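Local structure of uncharacterized protein (Pectobacterium atrosepticum, 3ESI) at residues A[19-24]-A[85-90]. The protein is of unknown function but belongs to the ApeI dehydratase-like family of hot-dog proteins, and so may act on acyl thioester substrates. Residues are numbered along the deposited sequence; the frame is centred on the assembly and turned at random.
Sequences QVELML and RLVLIW
Strands 19-24 and 85-90 run antiparallel, their axes 4.6 Å apart at the closest approach, with Val20-Leu88 and Leu22-Leu86 as hydrogen-bonded pairs and Gln19-Ile89, Glu21-Val87 and Met23-Arg85 as non-hydrogen-bonded pairs. They are neighbouring strands of the hot-dog fold, in which an antiparallel sheet wraps around a long helix, here 45-59. Four backbone bonds join them: Leu22 and Leu86 each give their N to the other's O at 2.8 Å, and Val20 and Leu88 do likewise at slightly greater length. Between these pairs the CA of Glu21 makes a CA-H...O contact with Leu86 O.

The side chains of Val20, Leu22, Leu86 and Leu88 lie on the buried face. Val20 and Leu88 stand side by side, CG1 of Val20 meeting CB of Leu88 at 3.7 Å and also touching its CD2. Farther along, Leu24 slants across Leu86, bringing its CD1 to 4.0 Å from Leu86 CB. Helix 45-59 covers this face: Tyr55 touches both Leu22 and Leu88, and Val59 packs on Val20.

The other face carries Gln19, Glu21, Val87, Ile89 and Arg85. Gln19 lies alongside Ile89, its CG 3.6 Å from Ile89 CG1. Glu21 is extended, with CG anti to the backbone N (chi1 -177°), and reaches diagonally past Val87 to Arg85, laying its CG and carboxylate carbon against the arginine's CG and CD. A bend at chi3 (-57°) presents the NH1 edge of the guanidinium to the carboxylate, with OE2 tilted somewhat out of the guanidinium plane, while NH2 forms a second salt bridge with Glu109, so the arginine probably moderates the negative charge of both glutamates. Carboxylate and guanidinium are far from coplanar, and Arg85 NH1 donates a bent hydrogen bond of 2.7 Å to OE2 of Glu21, approaching that oxygen nearly end-on along its C-O bond.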
ATOM      1  N   GLN A  19      27.184  19.216  -2.992  1.00 60.82           N
ATOM      2  CA  GLN A  19      26.393  18.800  -1.843  1.00 59.83           C
ATOM      3  C   GLN A  19      25.480  19.908  -1.347  1.00 58.11           C
ATOM      4  O   GLN A  19      25.811  21.093  -1.406  1.00 58.31           O
ATOM      5  CB  GLN A  19      27.306  18.349  -0.694  1.00 61.03           C
ATOM      6  CG  GLN A  19      28.192  17.168  -1.048  1.00 65.58           C
ATOM      7  CD  GLN A  19      29.579  17.231  -0.396  1.00 67.53           C
ATOM      8  OE1 GLN A  19      29.743  16.908   0.786  1.00 68.45           O
ATOM      9  NE2 GLN A  19      30.582  17.656  -1.174  1.00 66.26           N
ATOM     10  N   VAL A  20      24.311  19.505  -0.871  1.00 55.09           N
ATOM     11  CA  VAL A  20      23.347  20.434  -0.322  1.00 51.92           C
ATOM     12  C   VAL A  20      22.661  19.690   0.812  1.00 50.24           C
ATOM     13  O   VAL A  20      22.324  18.510   0.686  1.00 49.74           O
ATOM     14  CB  VAL A  20      22.301  20.890  -1.371  1.00 52.35           C
ATOM     15  CG1 VAL A  20      21.420  19.720  -1.803  1.00 49.85           C
ATOM     16  CG2 VAL A  20      21.461  22.016  -0.789  1.00 51.57           C
ATOM     17  N   GLU A  21      22.497  20.372   1.933  1.00 47.45           N
ATOM     18  CA  GLU A  21      21.856  19.773   3.080  1.00 44.76           C
ATOM     19  C   GLU A  21      20.607  20.559   3.398  1.00 42.87           C
ATOM     20  O   GLU A  21      20.651  21.784   3.499  1.00 43.03           O
ATOM     21  CB  GLU A  21      22.790  19.795   4.280  1.00 45.41           C
ATOM     22  CG  GLU A  21      22.198  19.117   5.493  1.00 47.04           C
ATOM     23  CD  GLU A  21      23.192  18.979   6.619  1.00 48.09           C
ATOM     24  OE1 GLU A  21      24.386  18.735   6.322  1.00 49.91           O
ATOM     25  OE2 GLU A  21      22.782  19.092   7.793  1.00 47.44           O
ATOM     26  N   LEU A  22      19.489  19.865   3.533  1.00 40.96           N
ATOM     27  CA  LEU A  22      18.248  20.541   3.859  1.00 39.76           C
ATOM     28  C   LEU A  22      17.659  20.009   5.141  1.00 39.35           C
ATOM     29  O   LEU A  22      17.870  18.855   5.504  1.00 39.71           O
ATOM     30  CB  LEU A  22      17.211  20.365   2.750  1.00 39.97           C
ATOM     31  CG  LEU A  22      17.440  21.113   1.443  1.00 41.51           C
ATOM     32  CD1 LEU A  22      18.625  20.519   0.705  1.00 40.60           C
ATOM     33  CD2 LEU A  22      16.194  21.010   0.595  1.00 43.25           C
ATOM     34  N   MET A  23      16.943  20.869   5.850  1.00 37.94           N
ATOM     35  CA  MET A  23      16.258  20.437   7.056  1.00 37.69           C
ATOM     36  C   MET A  23      14.826  20.578   6.578  1.00 35.61           C
ATOM     37  O   MET A  23      14.429  21.646   6.110  1.00 33.85           O
ATOM     38  CB  MET A  23      16.546  21.367   8.239  1.00 40.97           C
ATOM     39  CG  MET A  23      15.973  20.861   9.561  1.00 44.88           C
ATOM     40  SD  MET A  23      16.547  21.763  11.033  1.00 50.26           S
ATOM     41  CE  MET A  23      18.176  20.896  11.300  1.00 47.16           C
ATOM     42  N   LEU A  24      14.066  19.492   6.647  1.00 33.41           N
ATOM     43  CA  LEU A  24      12.682  19.503   6.171  1.00 31.91           C
ATOM     44  C   LEU A  24      11.702  19.056   7.251  1.00 32.58           C
ATOM     45  O   LEU A  24      12.049  18.298   8.166  1.00 31.98           O
ATOM     46  CB  LEU A  24      12.540  18.575   4.953  1.00 29.17           C
ATOM     47  CG  LEU A  24      13.652  18.654   3.908  1.00 28.41           C
ATOM     48  CD1 LEU A  24      13.481  17.544   2.894  1.00 32.48           C
ATOM     49  CD2 LEU A  24      13.637  19.991   3.233  1.00 29.16           C
ATOM     50  N   ARG A  85      16.682  15.557   8.002  1.00 37.62           N
ATOM     51  CA  ARG A  85      17.868  16.142   7.404  1.00 37.99           C
ATOM     52  C   ARG A  85      17.990  15.383   6.068  1.00 36.80           C
ATOM     53  O   ARG A  85      17.914  14.155   6.028  1.00 37.07           O
ATOM     54  CB  ARG A  85      19.128  15.897   8.252  1.00 39.06           C
ATOM     55  CG  ARG A  85      20.340  16.687   7.745  1.00 40.99           C
ATOM     56  CD  ARG A  85      21.675  16.095   8.199  1.00 45.22           C
ATOM     57  NE  ARG A  85      21.804  15.969   9.650  1.00 49.98           N
ATOM     58  CZ  ARG A  85      21.808  16.990  10.512  1.00 52.15           C
ATOM     59  NH1 ARG A  85      21.687  18.246  10.089  1.00 53.46           N
ATOM     60  NH2 ARG A  85      21.934  16.748  11.810  1.00 51.99           N
ATOM     61  N   LEU A  86      18.134  16.119   4.978  1.00 35.75           N
ATOM     62  CA  LEU A  86      18.281  15.521   3.668  1.00 33.99           C
ATOM     63  C   LEU A  86      19.630  15.930   3.096  1.00 34.66           C
ATOM     64  O   LEU A  86      19.897  17.117   2.911  1.00 34.97           O
ATOM     65  CB  LEU A  86      17.172  15.999   2.725  1.00 31.34           C
ATOM     66  CG  LEU A  86      17.385  15.530   1.276  1.00 29.95           C
ATOM     67  CD1 LEU A  86      17.340  14.012   1.245  1.00 28.15           C
ATOM     68  CD2 LEU A  86      16.316  16.104   0.334  1.00 26.78           C
ATOM     69  N   VAL A  87      20.483  14.950   2.831  1.00 34.36           N
ATOM     70  CA  VAL A  87      21.792  15.220   2.243  1.00 34.26           C
ATOM     71  C   VAL A  87      21.820  14.665   0.813  1.00 35.76           C
ATOM     72  O   VAL A  87      21.544  13.479   0.594  1.00 33.97           O
ATOM     73  CB  VAL A  87      22.942  14.549   3.058  1.00 34.59           C
ATOM     74  CG1 VAL A  87      24.287  14.853   2.414  1.00 31.78           C
ATOM     75  CG2 VAL A  87      22.937  15.046   4.499  1.00 32.53           C
ATOM     76  N   LEU A  88      22.138  15.535  -0.144  1.00 38.00           N
ATOM     77  CA  LEU A  88      22.234  15.179  -1.563  1.00 40.40           C
ATOM     78  C   LEU A  88      23.662  15.413  -2.056  1.00 43.13           C
ATOM     79  O   LEU A  88      24.198  16.515  -1.895  1.00 41.96           O
ATOM     80  CB  LEU A  88      21.310  16.060  -2.408  1.00 39.65           C
ATOM     81  CG  LEU A  88      19.832  15.736  -2.610  1.00 41.81           C
ATOM     82  CD1 LEU A  88      19.225  15.206  -1.333  1.00 41.58           C
ATOM     83  CD2 LEU A  88      19.119  16.999  -3.081  1.00 40.73           C
ATOM     84  N   ILE A  89      24.264  14.392  -2.670  1.00 44.87           N
ATOM     85  CA  ILE A  89      25.621  14.498  -3.216  1.00 46.43           C
ATOM     86  C   ILE A  89      25.581  14.132  -4.700  1.00 49.61           C
ATOM     87  O   ILE A  89      25.161  13.030  -5.058  1.00 51.05           O
ATOM     88  CB  ILE A  89      26.592  13.533  -2.502  1.00 45.56           C
ATOM     89  CG1 ILE A  89      26.676  13.880  -1.010  1.00 44.46           C
ATOM     90  CG2 ILE A  89      27.968  13.615  -3.147  1.00 44.97           C
ATOM     91  CD1 ILE A  89      27.391  12.835  -0.172  1.00 42.28           C
ATOM     92  N   TRP A  90      26.008  15.043  -5.568  1.00 51.66           N
ATOM     93  CA  TRP A  90      25.986  14.754  -6.996  1.00 54.90           C
ATOM     94  C   TRP A  90      27.337  14.756  -7.678  1.00 56.02           C
ATOM     95  O   TRP A  90      28.043  15.766  -7.692  1.00 57.20           O
ATOM     96  CB  TRP A  90      25.075  15.721  -7.748  1.00 56.71           C
ATOM     97  CG  TRP A  90      24.955  15.357  -9.205  1.00 59.36           C
ATOM     98  CD1 TRP A  90      24.588  14.139  -9.722  1.00 59.55           C
ATOM     99  CD2 TRP A  90      25.189  16.212 -10.322  1.00 59.91           C
ATOM    100  NE1 TRP A  90      24.580  14.190 -11.096  1.00 61.27           N
ATOM    101  CE2 TRP A  90      24.946  15.450 -11.491  1.00 61.57           C
ATOM    102  CE3 TRP A  90      25.578  17.548 -10.453  1.00 61.31           C
ATOM    103  CZ2 TRP A  90      25.084  15.982 -12.772  1.00 63.42           C
ATOM    104  CZ3 TRP A  90      25.716  18.082 -11.727  1.00 63.91           C
ATOM    105  CH2 TRP A  90      25.469  17.298 -12.872  1.00 65.70           C
TER